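Local coordinates for protein phosphoribosyl-aminoimidazole carboxylase (Aspergillus clavatus, PDB 3K5I) that probably carboxylates 5-aminoimidazole ribonucleotide at the expense of ATP, forming N5-carboxyaminoimidazole ribonucleotide in purine biosynthesis as an ATP-grasp enzyme, at residues A[296-300]-A[301-305]. Residues are numbered along the deposited sequence; the frame is centred on the assembly and turned at random.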
loop_
_atom_site.group_PDB
_atom_site.type_symbol
_atom_site.label_atom_id
_atom_site.label_comp_id
_atom_site.label_asym_id
_atom_site.label_seq_id
_atom_site.Cartn_x
_atom_site.Cartn_y
_atom_site.Cartn_z
ATOM N N GLY A 296 11.828 -9.666 -2.995
ATOM C CA GLY A 296 10.549 -9.389 -3.627
ATOM C C GLY A 296 9.811 -8.127 -3.195
ATOM O O GLY A 296 8.652 -7.870 -3.608
ATOM N N HIS A 297 10.460 -7.262 -2.432
ATOM C CA HIS A 297 9.708 -6.064 -2.063
ATOM C C HIS A 297 9.165 -5.185 -3.188
ATOM O O HIS A 297 8.092 -4.531 -3.013
ATOM C CB HIS A 297 10.457 -5.215 -1.007
ATOM C CG HIS A 297 10.789 -5.959 0.234
ATOM N ND1 HIS A 297 10.131 -7.116 0.579
ATOM C CD2 HIS A 297 11.576 -5.630 1.288
ATOM C CE1 HIS A 297 10.574 -7.524 1.756
ATOM N NE2 HIS A 297 11.450 -6.640 2.205
ATOM N N TYR A 298 9.908 -5.206 -4.306
ATOM C CA TYR A 298 9.515 -4.410 -5.455
ATOM C C TYR A 298 8.126 -4.837 -5.964
ATOM O O TYR A 298 7.436 -4.091 -6.701
ATOM C CB TYR A 298 10.527 -4.497 -6.615
ATOM C CG TYR A 298 10.308 -5.791 -7.362
ATOM C CD1 TYR A 298 10.977 -6.935 -6.915
ATOM C CD2 TYR A 298 9.409 -5.901 -8.427
ATOM C CE1 TYR A 298 10.752 -8.143 -7.558
ATOM C CE2 TYR A 298 9.170 -7.145 -9.121
ATOM C CZ TYR A 298 9.878 -8.267 -8.667
ATOM O OH TYR A 298 9.817 -9.578 -9.187
ATOM N N THR A 299 7.659 -6.012 -5.547
ATOM C CA THR A 299 6.355 -6.446 -6.084
ATOM C C THR A 299 5.153 -5.573 -5.736
ATOM O O THR A 299 4.096 -5.548 -6.448
ATOM C CB THR A 299 6.162 -7.916 -5.758
ATOM O OG1 THR A 299 6.282 -8.108 -4.326
ATOM C CG2 THR A 299 7.264 -8.702 -6.515
ATOM N N ILE A 300 5.312 -4.860 -4.618
ATOM C CA ILE A 300 4.257 -3.966 -4.145
ATOM C C ILE A 300 3.907 -2.918 -5.139
ATOM O O ILE A 300 2.774 -2.769 -5.549
ATOM C CB ILE A 300 4.678 -3.226 -2.890
ATOM C CG1 ILE A 300 4.719 -4.252 -1.751
ATOM C CG2 ILE A 300 3.526 -2.315 -2.526
ATOM C CD1 ILE A 300 5.090 -3.750 -0.297
ATOM N N GLU A 301 4.898 -2.183 -5.601
ATOM C CA GLU A 301 4.513 -1.185 -6.591
ATOM C C GLU A 301 4.754 -1.742 -7.980
ATOM O O GLU A 301 4.274 -1.188 -8.995
ATOM C CB GLU A 301 5.429 0.020 -6.463
ATOM C CG GLU A 301 5.256 0.740 -5.119
ATOM C CD GLU A 301 6.036 0.091 -3.975
ATOM O OE1 GLU A 301 6.831 -0.845 -4.205
ATOM O OE2 GLU A 301 5.794 0.552 -2.824
ATOM N N GLY A 302 5.505 -2.833 -8.010
ATOM C CA GLY A 302 5.859 -3.403 -9.292
ATOM C C GLY A 302 4.926 -4.302 -10.049
ATOM O O GLY A 302 5.140 -4.494 -11.248
ATOM N N CYS A 303 3.958 -4.882 -9.349
ATOM C CA CYS A 303 3.012 -5.800 -9.963
ATOM C C CYS A 303 1.639 -5.634 -9.352
ATOM O O CYS A 303 1.556 -5.043 -8.284
ATOM C CB CYS A 303 3.372 -7.232 -9.615
ATOM S SG CYS A 303 5.112 -7.765 -9.680
ATOM N N ALA A 304 0.591 -6.187 -9.982
ATOM C CA ALA A 304 -0.769 -6.098 -9.445
ATOM C C ALA A 304 -0.919 -6.845 -8.153
ATOM O O ALA A 304 -1.682 -6.285 -7.374
ATOM C CB ALA A 304 -1.919 -6.528 -10.403
ATOM N N LEU A 305 -0.270 -8.015 -7.963
ATOM C CA LEU A 305 -0.390 -8.821 -6.734
ATOM C C LEU A 305 0.998 -8.853 -6.194
ATOM O O LEU A 305 1.880 -9.373 -6.854
ATOM C CB LEU A 305 -0.878 -10.275 -6.929
ATOM C CG LEU A 305 -2.353 -10.299 -7.282
ATOM C CD1 LEU A 305 -2.613 -11.755 -7.606
ATOM C CD2 LEU A 305 -3.241 -9.703 -6.155
HETATM O O HOH W 1 8.242 -2.066 -2.399
HETATM O O HOH W 2 0.844 -4.705 -5.225
#
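The short helix 299-302 is closed by two i to i+4 backbone bonds, in which the carbonyls of Tyr-298 and Thr-299 accept hydrogen bonds from the amides of Gly-302 and Cys-303. Gly-302 N donates to Tyr-298 O at 2.7 Å, nearly in line with the C=O bond (167°). In the second bond, 3.0 Å from Cys-303 N to Thr-299 O, the donor sits above the carbonyl plane; Cys-303 is also the first residue to leave helical phi/psi.

This turn belongs to the ATP-grasp region, in the chain between strand 283-289, whose Glu-287 binds magnesium, and helix 307-315. A type I beta turn from Gly-296 to Thr-299 leads into it. Threonine suits its place because one hydroxyl serves two partners while the methyl packs: OG1, between the backbone N and carbonyl carbon (chi1 56°), accepts from Gln-307 N and appears to donate to Gly-296 O, at a doubtfully short distance. The same torsion sends Thr-299 CG2 over one face of the Tyr-298 ring, toward the rim, and within 3.9 Å of Cys-303 SG. Cys-303 SG, small and polarisable, also approaches Tyr-298 CE2 at 4.1 Å in an oblique sulfur-aromatic contact; Tyr-224 of strand 221-232 packs against all three side chains.

Glu-301 lies alongside Ile-300, whose branched apolar side chain suits packing on Met-38 and Phe-308. The acid's chain bends at chi2 (82°), folding the carboxylate back so that Glu-301 OE1 comes 3.5 Å from Ile-300 CB. A water bridges OE1 and His-297 O, donating to both, while OE2 is hydrogen-bonded by Ser-359 and His-361; a flexible acid can thus join the turn to strand 358-362. A second water donates to Ile-300 O and Cys-303 O, and Arg-328 of the second subunit hydrogen-bonds Glu-301 O.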